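Local coordinates for protein predicted ATPase of the ABC class (PDB 5D6A) that binds the ATP analogue AMP-PNP and, as a member of the ABC class of ATPases, probably hydrolyses ATP, at residues 33-38 against 43-48; 280-285 against 298-303; 347-352 against 460-465; 392-397 against 405-410; 513-518 against 535-540. One frame throughout, in Å; residues are numbered along the deposited sequence.

Interaction 1 is peripheral, about 39 Å from the centre of the chain, yet buried apart from exposed Q45. Interactions 2, 4 and 5 are buried, interaction 2 only about 7 Å from that centre, and interaction 3 is partly buried. Interactions 2 and 4 both reach the six-stranded mixed sheet of the P-loop domain, one at its edge strand 301-302 and the other at inner strand 404-408. Interaction 3 touches interaction 2 where S350 packs on M301, and with interaction 5 it shares helix 556-564 as a neighbour. Chemistry varies with place: interactions 1, 4 and 5 are mainly aliphatic, interaction 2 adds a bridging water to one isoleucine, and interaction 3 relies on a salt bridge.

Interaction 1 (33-38 against 43-48); sequences KKLEKQ and YQQIKG
L35 meets I46 and Q45 with the two branches of its isobutyl group, one on the buried side of the contact and the other on its solvent side. The tight part is aliphatic. CD1 of L35 lies 3.4 Å from CD1 of I46 and also touches CG1 of that residue, the two side chains sliding past each other in opposite directions. I46 is well suited to this place because its long branch can meet L35 while the residue also packs on L28 and L32 of helix 23-33. In L35, CG stands beside the backbone N and opposite the carbonyl carbon (chi1 -58°), which carries both methyls across to segment 43-48. On the looser side, extended Q45 crosses L35 obliquely, and its amide oxygen OE1 rests 3.5 Å from CD2 of L35; an exposed glutamine can do this at the solvent edge, where its polar end need not be buried. Segment 33-38 makes a type I turn from K33 to E36, closed by a 3.1 Å hydrogen bond from E36 N to K33 O, then a type II turn from L35 to Q38, with K37 taking the positive phi of its third position. Two consecutive beta turns followed by the end of a 3-10 segment, 43-45, a compact helix-to-strand connection closed by a leucine-isoleucine contact, lead from helix 23-33 to strand 48-51, the first strand of the N-terminal antiparallel sheet.

Interaction 2 (280-285 against 298-303); sequences RSIYNH and GSAMKI
I282 turns its CG2 methyl toward G298 and A300, and its CG1 branch the other way. The first torsion explains this split: CG1 sits between the backbone N and the carbonyl carbon (chi1 58°), a crowded position, and there it lies 3.6 Å above one face of the neighbouring Y283 ring, offset toward the rim. CG2 is left to cross the contact, 4.2 Å from CB of A300 and 4.1 Å from A300 O. The small alanine lets the bulkier isoleucine approach, and the backbone of G298 passes close by, its O lying 4.1 Å from CG2 of I282. A water joins the two main chains, donating to I282 O at 3.2 Å and to G298 O at 3.0 Å. R555 bonds to both G298 O and A300 O and also packs on I282. From here strand 301-302 runs along the edge of the mixed sheet beside strand 357-361, with M301 and I303 against helix 339-352 and K302 against helix 271-280, while strand 284-285 pairs with strand 124-125.

Interaction 3 (347-352 against 460-465); sequences LQESVE and PPRALH
E352 reaches R462 because its CG lies opposite the backbone N (chi1 -166°) and the chain beyond stays extended, holding the carboxylate well off the helix. R462 bends at chi3 (-64°), which turns its NE/NH2 edge toward the carboxylate, while its main-chain N reaches the same acid from beside the chain. The grip is side-on: NH2 of R462 donates to OE1 of E352 and NE of R462 to OE2, each at 3.1 Å. Both oxygens are met on their syn sides and lie near the guanidinium plane, although the two planar groups are twisted by 32°. R462 N adds a nearly straight bond of 2.8 Å to OE2, arriving from above the carboxylate plane. P461, which has no N-H to offer, instead packs its CB against CG of E352. The rest of the guanidinium is also held, with NH1 bonded to H312 O, NH2 to N564 and F571 in a cation-pi contact. E349 pairs with R309 and reaches NH1 of R462 through a water. Three donors on one carboxylate would probably keep E352 ionised, and the arginine's charge would offset an acid placed unfavourably at a helix C-terminus.

Interaction 4 (392-397 against 405-410); sequences DRIGQL and TIIVMG
I394 and T405 mark the closest backbone approach, 7.7 Å between their CA atoms, where helix 390-401 lies over strand 404-408. The helix is kinked: the amides of G395 and Q396 lack bonds to the turn before, Q396 N making only a weak bond to R393 O, and regular bonding resumes with L397 N to R393 O at 2.9 Å. Alternation in the strand presents T405 and I407 to the helix and turns I406 away. Side-chain contact centres on I394: with CG1 opposite the backbone N (chi1 -168°), the long branch is carried out from the helix to the T405/I407 side of the strand. Its CD1 meets CD1 of I407 tip to tip at 3.5 Å and rests against CG2 of T405 at 3.8 Å. Beta-branched T405 and I407 suit a strand and give the helix methyls to rest on. Away from the sheet, NH1 of R393 donates to OE1 of Q396 at 2.9 Å, on a lone pair in the carbonyl plane; NE2 of Q396 bonds to A454 O, tying helix to loop. The connection from 357-361 to the adjacent parallel strand 404-408, which ends with this helix, is a beta-alpha-beta crossover. V408 touches the bound AMP-PNP and helix 271-280 instead. The chemistry implies a division: dispersion and water exclusion hold the helix to one face of the sheet, while the nucleotide is met from the other.

Interaction 5 (513-518 against 535-540); sequences GWVWYQ and ELLGDA
V515 crosses to L537 and L536 with the two methyls that branch from its CB. CG2 meets CD2 of L537 at 3.7 Å, the side chains crossing at about a right angle. CG1, opposite the backbone N (chi1 167°), points instead to CD1 of L536, a looser touch at 4.4 Å. A compact valine suits this wall of helix 506-519, since the leucines supply the length, and it also packs on M545 and on V559 of helix 556-564. One turn along, Q518 extends past L536 in the opposite direction, its OE1 4.0 Å from CD2 of the leucine; a glutamine suits this place because its methylenes and amide can lie along the leucine beside the loop of N544 and M545. L536 closes helix 529-536 and with L537 the backbone departs from the helix, before the inverse gamma turn centred on G538. Aliphatic packing of one helix against the C-terminal end of the next, joined through strand 525-526, is how this helical part of the MRB1590-type C-terminal domain is closed here.

Interaction 1 (33-38 against 43-48)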
# COMPACT_ATOMS: atom_id res chain seq x y z
N LYS A 33 41.08 12.03 -17.61
CA LYS A 33 41.98 10.94 -18.02
C LYS A 33 42.85 10.46 -16.87
O LYS A 33 43.09 9.26 -16.72
CB LYS A 33 42.91 11.39 -19.16
CG LYS A 33 42.23 11.62 -20.50
CD LYS A 33 43.24 12.12 -21.53
CE LYS A 33 42.61 12.36 -22.89
NZ LYS A 33 42.05 11.12 -23.49
N LYS A 34 43.33 11.40 -16.05
CA LYS A 34 44.19 11.08 -14.91
C LYS A 34 43.51 10.18 -13.88
O LYS A 34 44.19 9.49 -13.12
CB LYS A 34 44.65 12.37 -14.22
CG LYS A 34 45.51 13.27 -15.08
CD LYS A 34 45.95 14.51 -14.31
CE LYS A 34 46.83 15.42 -15.14
NZ LYS A 34 47.23 16.64 -14.39
N LEU A 35 42.18 10.19 -13.85
CA LEU A 35 41.43 9.38 -12.90
C LEU A 35 41.25 7.92 -13.33
O LEU A 35 40.55 7.17 -12.66
CB LEU A 35 40.05 10.02 -12.65
CG LEU A 35 40.05 11.46 -12.14
CD1 LEU A 35 38.63 11.96 -11.97
CD2 LEU A 35 40.82 11.58 -10.84
N GLU A 36 41.89 7.53 -14.43
CA GLU A 36 41.77 6.15 -14.93
C GLU A 36 42.30 5.13 -13.93
O GLU A 36 43.39 5.30 -13.36
CB GLU A 36 42.49 6.01 -16.28
CG GLU A 36 42.38 4.63 -16.92
CD GLU A 36 40.95 4.23 -17.27
OE1 GLU A 36 40.66 3.02 -17.31
OE2 GLU A 36 40.11 5.13 -17.49
N LYS A 37 41.52 4.07 -13.71
CA LYS A 37 41.86 2.97 -12.79
C LYS A 37 42.05 3.36 -11.31
O LYS A 37 42.47 2.52 -10.51
CB LYS A 37 43.10 2.20 -13.28
CG LYS A 37 42.87 1.42 -14.56
CD LYS A 37 44.11 0.62 -14.95
CE LYS A 37 43.87 -0.21 -16.20
NZ LYS A 37 45.06 -1.02 -16.57
N GLN A 38 41.73 4.60 -10.95
CA GLN A 38 41.86 5.02 -9.56
C GLN A 38 40.60 4.64 -8.79
O GLN A 38 39.60 4.21 -9.38
CB GLN A 38 42.12 6.52 -9.47
CG GLN A 38 43.44 6.95 -10.09
CD GLN A 38 43.75 8.41 -9.86
OE1 GLN A 38 42.97 9.14 -9.25
NE2 GLN A 38 44.91 8.85 -10.34
N TYR A 43 36.18 10.35 -8.14
CA TYR A 43 35.19 11.14 -8.90
C TYR A 43 34.85 12.47 -8.22
O TYR A 43 34.41 13.41 -8.88
CB TYR A 43 33.89 10.36 -9.16
CG TYR A 43 33.91 9.44 -10.37
CD1 TYR A 43 33.96 9.97 -11.65
CD2 TYR A 43 33.78 8.06 -10.23
CE1 TYR A 43 33.95 9.15 -12.77
CE2 TYR A 43 33.76 7.24 -11.35
CZ TYR A 43 33.85 7.79 -12.61
OH TYR A 43 33.82 6.97 -13.72
N GLN A 44 35.06 12.55 -6.90
CA GLN A 44 34.80 13.78 -6.15
C GLN A 44 35.53 14.99 -6.73
O GLN A 44 35.09 16.13 -6.56
CB GLN A 44 35.20 13.60 -4.68
CG GLN A 44 34.28 12.69 -3.89
CD GLN A 44 32.89 13.27 -3.73
OE1 GLN A 44 32.71 14.49 -3.73
NE2 GLN A 44 31.90 12.40 -3.58
N GLN A 45 36.64 14.74 -7.42
CA GLN A 45 37.44 15.80 -8.03
C GLN A 45 36.77 16.41 -9.27
O GLN A 45 37.13 17.51 -9.69
CB GLN A 45 38.83 15.27 -8.39
CG GLN A 45 39.63 14.78 -7.19
CD GLN A 45 40.96 14.16 -7.57
OE1 GLN A 45 41.40 14.26 -8.72
NE2 GLN A 45 41.62 13.53 -6.61
N ILE A 46 35.81 15.69 -9.84
CA ILE A 46 35.08 16.15 -11.02
C ILE A 46 34.06 17.23 -10.64
O ILE A 46 33.69 18.06 -11.46
CB ILE A 46 34.35 14.97 -11.71
CG1 ILE A 46 35.36 13.90 -12.13
CG2 ILE A 46 33.55 15.44 -12.91
CD1 ILE A 46 36.47 14.41 -13.03
N LYS A 47 33.63 17.20 -9.38
CA LYS A 47 32.66 18.16 -8.84
C LYS A 47 32.99 19.59 -9.26
O LYS A 47 34.15 20.00 -9.18
CB LYS A 47 32.67 18.09 -7.31
CG LYS A 47 31.56 18.88 -6.63
CD LYS A 47 30.24 18.15 -6.69
CE LYS A 47 30.15 17.02 -5.68
NZ LYS A 47 30.05 17.52 -4.28
N GLY A 48 31.99 20.34 -9.70
CA GLY A 48 32.19 21.74 -10.10
C GLY A 48 31.43 22.16 -11.33
O GLY A 48 30.60 21.43 -11.85

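Interaction 2 (280-285 against 298-303)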
# COMPACT_ATOMS: atom_id res chain seq x y z
N ARG A 280 -8.25 12.28 -11.09
CA ARG A 280 -6.93 12.47 -11.70
C ARG A 280 -6.86 13.66 -12.64
O ARG A 280 -5.77 14.12 -12.99
CB ARG A 280 -6.46 11.19 -12.40
CG ARG A 280 -6.13 10.10 -11.41
CD ARG A 280 -5.10 9.12 -11.94
NE ARG A 280 -4.39 8.51 -10.82
CZ ARG A 280 -3.43 9.13 -10.11
NH1 ARG A 280 -3.07 10.38 -10.40
NH2 ARG A 280 -2.85 8.49 -9.11
N SER A 281 -8.01 14.18 -13.05
CA SER A 281 -8.05 15.34 -13.92
C SER A 281 -7.62 16.63 -13.20
O SER A 281 -7.69 17.71 -13.77
CB SER A 281 -9.43 15.50 -14.55
OG SER A 281 -9.69 14.41 -15.42
N ILE A 282 -7.21 16.50 -11.94
CA ILE A 282 -6.67 17.66 -11.21
C ILE A 282 -5.32 18.00 -11.84
O ILE A 282 -4.80 19.10 -11.65
CB ILE A 282 -6.47 17.40 -9.70
CG1 ILE A 282 -5.54 16.20 -9.47
CG2 ILE A 282 -7.82 17.19 -9.01
CD1 ILE A 282 -5.27 15.90 -8.01
N TYR A 283 -4.75 17.02 -12.55
CA TYR A 283 -3.50 17.21 -13.27
C TYR A 283 -3.80 17.23 -14.76
O TYR A 283 -4.85 16.76 -15.20
CB TYR A 283 -2.53 16.05 -13.03
CG TYR A 283 -2.18 15.78 -11.59
CD1 TYR A 283 -1.35 16.64 -10.88
CD2 TYR A 283 -2.62 14.62 -10.96
CE1 TYR A 283 -1.01 16.37 -9.56
CE2 TYR A 283 -2.28 14.35 -9.65
CZ TYR A 283 -1.48 15.22 -8.96
OH TYR A 283 -1.14 14.95 -7.65
N ASN A 284 -2.86 17.75 -15.54
CA ASN A 284 -2.98 17.78 -16.99
C ASN A 284 -2.38 16.49 -17.53
O ASN A 284 -1.40 15.99 -16.98
CB ASN A 284 -2.22 18.98 -17.56
CG ASN A 284 -2.75 20.31 -17.04
OD1 ASN A 284 -3.94 20.47 -16.77
ND2 ASN A 284 -1.85 21.28 -16.93
N HIS A 285 -2.97 15.95 -18.59
CA HIS A 285 -2.46 14.73 -19.21
C HIS A 285 -1.95 14.95 -20.62
O HIS A 285 -2.33 15.92 -21.29
CB HIS A 285 -3.52 13.62 -19.18
CG HIS A 285 -3.78 13.08 -17.81
ND1 HIS A 285 -4.75 13.60 -16.97
CD2 HIS A 285 -3.19 12.07 -17.12
CE1 HIS A 285 -4.74 12.93 -15.83
NE2 HIS A 285 -3.81 12.00 -15.90
N GLY A 298 -8.98 22.04 -9.22
CA GLY A 298 -7.62 21.73 -8.79
C GLY A 298 -7.47 21.31 -7.33
O GLY A 298 -6.54 20.57 -6.99
N SER A 299 -8.38 21.76 -6.48
CA SER A 299 -8.34 21.45 -5.05
C SER A 299 -9.16 20.22 -4.65
O SER A 299 -9.19 19.86 -3.47
CB SER A 299 -8.83 22.66 -4.25
OG SER A 299 -10.16 22.99 -4.61
N ALA A 300 -9.80 19.57 -5.62
CA ALA A 300 -10.63 18.39 -5.33
C ALA A 300 -9.85 17.30 -4.59
O ALA A 300 -8.79 16.86 -5.05
CB ALA A 300 -11.22 17.83 -6.61
N MSE A 301 -10.38 16.87 -3.44
CA MSE A 301 -9.73 15.86 -2.61
C MSE A 301 -10.61 14.65 -2.44
O MSE A 301 -11.75 14.77 -2.00
CB MSE A 301 -9.46 16.45 -1.23
CG MSE A 301 -8.96 15.43 -0.20
SE MSE A 301 -7.21 14.67 -0.71
CE MSE A 301 -6.15 16.32 -0.53
N LYS A 302 -10.08 13.48 -2.77
CA LYS A 302 -10.83 12.25 -2.59
C LYS A 302 -10.55 11.74 -1.20
O LYS A 302 -9.39 11.55 -0.82
CB LYS A 302 -10.46 11.19 -3.64
CG LYS A 302 -11.27 9.91 -3.51
CD LYS A 302 -11.18 9.08 -4.78
CE LYS A 302 -12.05 7.83 -4.74
NZ LYS A 302 -11.62 6.83 -3.73
N ILE A 303 -11.61 11.53 -0.44
CA ILE A 303 -11.47 11.05 0.92
C ILE A 303 -12.01 9.63 1.00
O ILE A 303 -12.97 9.27 0.32
CB ILE A 303 -12.18 11.97 1.93
CG1 ILE A 303 -13.69 12.02 1.69
CG2 ILE A 303 -11.60 13.38 1.85
CD1 ILE A 303 -14.43 12.91 2.67
O HOH W 1 -4.22 20.56 -8.84

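Interaction 3 (347-352 against 460-465)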
# COMPACT_ATOMS: atom_id res chain seq x y z
N LEU A 347 -12.15 14.63 6.24
CA LEU A 347 -13.14 15.57 5.74
C LEU A 347 -12.88 16.97 6.29
O LEU A 347 -12.70 17.92 5.52
CB LEU A 347 -14.56 15.10 6.09
CG LEU A 347 -15.73 15.98 5.68
CD1 LEU A 347 -15.67 16.34 4.21
CD2 LEU A 347 -17.04 15.28 5.99
N GLN A 348 -12.83 17.08 7.61
CA GLN A 348 -12.59 18.36 8.26
C GLN A 348 -11.27 18.99 7.80
O GLN A 348 -11.21 20.19 7.55
CB GLN A 348 -12.58 18.20 9.78
CG GLN A 348 -12.52 19.51 10.53
CD GLN A 348 -13.75 20.38 10.29
OE1 GLN A 348 -14.87 19.89 10.19
NE2 GLN A 348 -13.53 21.69 10.20
N GLU A 349 -10.23 18.17 7.70
CA GLU A 349 -8.92 18.64 7.27
C GLU A 349 -8.96 19.25 5.87
O GLU A 349 -8.26 20.21 5.59
CB GLU A 349 -7.90 17.50 7.30
CG GLU A 349 -7.53 17.04 8.71
CD GLU A 349 -6.74 15.74 8.73
OE1 GLU A 349 -6.71 15.02 7.72
OE2 GLU A 349 -6.14 15.43 9.79
N SER A 350 -9.81 18.69 5.01
CA SER A 350 -9.94 19.19 3.64
C SER A 350 -10.63 20.56 3.62
O SER A 350 -10.25 21.46 2.86
CB SER A 350 -10.72 18.18 2.79
OG SER A 350 -10.12 16.90 2.87
N VAL A 351 -11.64 20.73 4.47
CA VAL A 351 -12.33 22.00 4.57
C VAL A 351 -11.33 23.05 5.07
O VAL A 351 -11.23 24.14 4.52
CB VAL A 351 -13.52 21.93 5.54
CG1 VAL A 351 -14.17 23.31 5.70
CG2 VAL A 351 -14.54 20.91 5.06
N GLU A 352 -10.57 22.68 6.11
CA GLU A 352 -9.57 23.56 6.69
C GLU A 352 -8.61 24.08 5.62
O GLU A 352 -8.30 25.27 5.58
CB GLU A 352 -8.76 22.81 7.77
CG GLU A 352 -7.93 23.72 8.68
CD GLU A 352 -6.96 22.95 9.56
OE1 GLU A 352 -6.17 22.14 9.02
OE2 GLU A 352 -6.95 23.18 10.78
N PRO A 460 -11.48 28.12 13.20
CA PRO A 460 -10.21 28.70 12.77
C PRO A 460 -9.21 27.57 12.52
O PRO A 460 -9.26 26.56 13.24
CB PRO A 460 -9.78 29.55 13.97
CG PRO A 460 -10.50 28.99 15.13
CD PRO A 460 -11.81 28.48 14.59
N PRO A 461 -8.32 27.72 11.53
CA PRO A 461 -7.38 26.62 11.27
C PRO A 461 -6.45 26.38 12.45
O PRO A 461 -6.16 27.30 13.21
CB PRO A 461 -6.58 27.11 10.05
CG PRO A 461 -7.29 28.32 9.54
CD PRO A 461 -8.03 28.90 10.70
N ARG A 462 -5.99 25.14 12.59
CA ARG A 462 -5.06 24.79 13.65
C ARG A 462 -3.72 25.43 13.35
O ARG A 462 -3.29 25.46 12.20
CB ARG A 462 -4.84 23.28 13.72
CG ARG A 462 -6.07 22.44 14.03
CD ARG A 462 -5.79 20.98 13.70
NE ARG A 462 -5.54 20.80 12.27
CZ ARG A 462 -5.10 19.68 11.70
NH1 ARG A 462 -4.82 18.61 12.44
NH2 ARG A 462 -4.91 19.64 10.39
N ALA A 463 -3.06 25.93 14.38
CA ALA A 463 -1.74 26.52 14.19
C ALA A 463 -0.71 25.40 14.12
O ALA A 463 -0.86 24.37 14.79
CB ALA A 463 -1.42 27.47 15.33
N LEU A 464 0.32 25.58 13.30
CA LEU A 464 1.38 24.59 13.16
C LEU A 464 2.65 25.07 13.85
O LEU A 464 3.00 26.25 13.75
CB LEU A 464 1.68 24.34 11.68
CG LEU A 464 2.83 23.37 11.35
CD1 LEU A 464 2.55 21.97 11.87
CD2 LEU A 464 3.07 23.33 9.84
N HIS A 465 3.33 24.17 14.56
CA HIS A 465 4.58 24.52 15.23
C HIS A 465 5.71 24.33 14.21
O HIS A 465 6.41 23.32 14.23
CB HIS A 465 4.83 23.62 16.45
CG HIS A 465 5.87 24.15 17.39
ND1 HIS A 465 5.73 24.10 18.76
CD2 HIS A 465 7.03 24.80 17.16
CE1 HIS A 465 6.78 24.66 19.33
NE2 HIS A 465 7.58 25.09 18.38
O HOH W 2 -4.01 15.56 11.93

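Interaction 4 (392-397 against 405-410)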
# COMPACT_ATOMS: atom_id res chain seq x y z
N ASP A 392 -26.32 14.10 6.45
CA ASP A 392 -26.91 15.24 7.17
C ASP A 392 -26.08 16.52 7.03
O ASP A 392 -26.62 17.63 7.10
CB ASP A 392 -27.08 14.90 8.66
CG ASP A 392 -28.07 13.76 8.90
OD1 ASP A 392 -28.83 13.40 7.97
OD2 ASP A 392 -28.10 13.22 10.03
N ARG A 393 -24.77 16.38 6.83
CA ARG A 393 -23.88 17.54 6.71
C ARG A 393 -23.56 17.92 5.27
O ARG A 393 -23.36 19.10 4.98
CB ARG A 393 -22.56 17.27 7.44
CG ARG A 393 -22.70 17.06 8.94
CD ARG A 393 -23.26 18.29 9.63
NE ARG A 393 -23.21 18.17 11.09
CZ ARG A 393 -23.66 19.09 11.94
NH1 ARG A 393 -24.20 20.22 11.49
NH2 ARG A 393 -23.56 18.88 13.25
N ILE A 394 -23.52 16.94 4.38
CA ILE A 394 -23.18 17.19 2.98
C ILE A 394 -24.00 18.32 2.37
O ILE A 394 -23.48 19.11 1.58
CB ILE A 394 -23.33 15.92 2.13
CG1 ILE A 394 -22.69 16.12 0.75
CG2 ILE A 394 -24.79 15.49 2.04
CD1 ILE A 394 -22.78 14.90 -0.14
N GLY A 395 -25.28 18.40 2.73
CA GLY A 395 -26.16 19.45 2.22
C GLY A 395 -25.71 20.81 2.72
O GLY A 395 -25.73 21.80 1.98
N GLN A 396 -25.30 20.86 3.99
CA GLN A 396 -24.83 22.10 4.61
C GLN A 396 -23.49 22.55 4.02
O GLN A 396 -23.26 23.75 3.87
CB GLN A 396 -24.74 21.92 6.13
CG GLN A 396 -26.09 21.67 6.78
CD GLN A 396 -26.01 21.35 8.26
OE1 GLN A 396 -24.97 20.92 8.76
NE2 GLN A 396 -27.11 21.55 8.97
N LEU A 397 -22.63 21.60 3.67
CA LEU A 397 -21.34 21.92 3.06
C LEU A 397 -21.53 22.71 1.77
O LEU A 397 -20.74 23.59 1.44
CB LEU A 397 -20.55 20.65 2.75
CG LEU A 397 -20.02 19.79 3.91
CD1 LEU A 397 -19.42 18.51 3.36
CD2 LEU A 397 -19.00 20.54 4.74
N THR A 405 -19.62 18.12 -3.99
CA THR A 405 -19.29 16.73 -3.67
C THR A 405 -19.81 15.79 -4.75
O THR A 405 -20.96 15.88 -5.16
CB THR A 405 -19.89 16.31 -2.32
OG1 THR A 405 -19.41 17.18 -1.28
CG2 THR A 405 -19.51 14.88 -1.98
N ILE A 406 -18.94 14.88 -5.19
CA ILE A 406 -19.30 13.89 -6.20
C ILE A 406 -19.15 12.54 -5.52
O ILE A 406 -18.08 12.23 -4.98
CB ILE A 406 -18.40 14.00 -7.44
CG1 ILE A 406 -18.36 15.45 -7.93
CG2 ILE A 406 -18.91 13.07 -8.53
CD1 ILE A 406 -17.47 15.67 -9.14
N ILE A 407 -20.21 11.73 -5.53
CA ILE A 407 -20.19 10.44 -4.84
C ILE A 407 -20.65 9.26 -5.70
O ILE A 407 -21.72 9.29 -6.30
CB ILE A 407 -21.10 10.48 -3.59
CG1 ILE A 407 -20.85 11.75 -2.79
CG2 ILE A 407 -20.89 9.24 -2.73
CD1 ILE A 407 -21.69 11.86 -1.54
N VAL A 408 -19.82 8.21 -5.73
CA VAL A 408 -20.17 6.98 -6.42
C VAL A 408 -20.91 6.15 -5.38
O VAL A 408 -20.35 5.85 -4.32
CB VAL A 408 -18.92 6.21 -6.90
CG1 VAL A 408 -19.29 4.82 -7.38
CG2 VAL A 408 -18.22 6.99 -8.01
N MSE A 409 -22.15 5.78 -5.68
CA MSE A 409 -22.97 5.04 -4.72
C MSE A 409 -23.33 3.66 -5.18
O MSE A 409 -22.46 2.79 -5.25
CB MSE A 409 -24.21 5.88 -4.43
CG MSE A 409 -23.83 7.22 -3.82
SE MSE A 409 -24.80 7.47 -2.12
CE MSE A 409 -26.64 7.32 -2.82
N GLY A 410 -24.60 3.43 -5.49
CA GLY A 410 -25.07 2.11 -5.91
C GLY A 410 -25.47 1.22 -4.74
O GLY A 410 -25.83 0.07 -4.95

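Interaction 5 (513-518 against 535-540)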
# COMPACT_ATOMS: atom_id res chain seq x y z
N GLY A 513 8.43 17.05 1.06
CA GLY A 513 9.45 17.01 2.11
C GLY A 513 10.29 18.27 2.13
O GLY A 513 10.68 18.75 3.20
N TRP A 514 10.59 18.81 0.95
CA TRP A 514 11.40 20.03 0.89
C TRP A 514 10.61 21.30 1.24
O TRP A 514 11.20 22.34 1.51
CB TRP A 514 12.16 20.13 -0.43
CG TRP A 514 13.25 19.11 -0.48
CD1 TRP A 514 13.26 17.94 -1.17
CD2 TRP A 514 14.48 19.14 0.26
NE1 TRP A 514 14.42 17.25 -0.93
CE2 TRP A 514 15.19 17.96 -0.06
CE3 TRP A 514 15.05 20.06 1.15
CZ2 TRP A 514 16.45 17.68 0.48
CZ3 TRP A 514 16.30 19.77 1.69
CH2 TRP A 514 16.98 18.59 1.35
N VAL A 515 9.28 21.20 1.25
CA VAL A 515 8.45 22.32 1.68
C VAL A 515 8.51 22.32 3.20
O VAL A 515 8.64 23.37 3.82
CB VAL A 515 6.99 22.19 1.20
CG1 VAL A 515 6.09 23.19 1.92
CG2 VAL A 515 6.92 22.38 -0.31
N TRP A 516 8.41 21.13 3.79
CA TRP A 516 8.51 20.95 5.24
C TRP A 516 9.83 21.54 5.72
O TRP A 516 9.87 22.25 6.72
CB TRP A 516 8.46 19.46 5.57
CG TRP A 516 7.12 18.80 5.37
CD1 TRP A 516 6.06 19.28 4.65
CD2 TRP A 516 6.76 17.48 5.77
NE1 TRP A 516 5.03 18.37 4.65
CE2 TRP A 516 5.44 17.25 5.32
CE3 TRP A 516 7.42 16.47 6.49
CZ2 TRP A 516 4.77 16.06 5.57
CZ3 TRP A 516 6.74 15.29 6.73
CH2 TRP A 516 5.43 15.09 6.28
N TYR A 517 10.89 21.25 4.98
CA TYR A 517 12.23 21.74 5.29
C TYR A 517 12.23 23.26 5.40
O TYR A 517 12.94 23.83 6.24
CB TYR A 517 13.24 21.28 4.23
CG TYR A 517 14.66 21.74 4.47
CD1 TYR A 517 15.51 21.03 5.32
CD2 TYR A 517 15.18 22.86 3.83
CE1 TYR A 517 16.81 21.44 5.55
CE2 TYR A 517 16.48 23.28 4.05
CZ TYR A 517 17.30 22.57 4.91
OH TYR A 517 18.59 22.98 5.13
N GLN A 518 11.44 23.92 4.56
CA GLN A 518 11.36 25.39 4.57
C GLN A 518 10.52 25.88 5.74
O GLN A 518 10.83 26.92 6.33
CB GLN A 518 10.80 25.92 3.25
CG GLN A 518 11.72 25.67 2.06
CD GLN A 518 11.19 26.24 0.77
OE1 GLN A 518 10.26 27.05 0.77
NE2 GLN A 518 11.79 25.84 -0.34
N GLU A 535 1.92 30.29 -0.30
CA GLU A 535 2.82 31.41 -0.59
C GLU A 535 4.26 30.94 -0.86
O GLU A 535 4.97 31.57 -1.63
CB GLU A 535 2.80 32.43 0.55
CG GLU A 535 1.46 33.15 0.69
CD GLU A 535 1.38 34.06 1.90
OE1 GLU A 535 2.29 34.00 2.76
OE2 GLU A 535 0.40 34.82 2.01
N LEU A 536 4.66 29.84 -0.24
CA LEU A 536 6.01 29.29 -0.45
C LEU A 536 6.13 28.71 -1.86
O LEU A 536 7.20 28.76 -2.46
CB LEU A 536 6.33 28.20 0.58
CG LEU A 536 6.40 28.63 2.04
CD1 LEU A 536 6.54 27.42 2.94
CD2 LEU A 536 7.53 29.62 2.28
N LEU A 537 5.02 28.18 -2.37
CA LEU A 537 4.97 27.59 -3.70
C LEU A 537 4.43 28.61 -4.72
O LEU A 537 3.71 28.25 -5.66
CB LEU A 537 4.08 26.34 -3.69
CG LEU A 537 4.47 25.23 -2.71
CD1 LEU A 537 3.36 24.19 -2.60
CD2 LEU A 537 5.79 24.57 -3.11
N GLY A 538 4.78 29.88 -4.52
CA GLY A 538 4.30 30.96 -5.38
C GLY A 538 5.06 31.15 -6.68
O GLY A 538 5.80 32.13 -6.84
N ASP A 539 4.87 30.22 -7.61
CA ASP A 539 5.48 30.27 -8.95
C ASP A 539 7.01 30.06 -8.94
O ASP A 539 7.54 29.35 -9.79
CB ASP A 539 5.10 31.57 -9.67
CG ASP A 539 5.25 31.47 -11.19
OD1 ASP A 539 6.09 30.68 -11.67
OD2 ASP A 539 4.53 32.20 -11.90
N ALA A 540 7.71 30.67 -7.99
CA ALA A 540 9.16 30.48 -7.86
C ALA A 540 9.43 29.42 -6.78
O ALA A 540 10.45 29.47 -6.08
CB ALA A 540 9.84 31.79 -7.52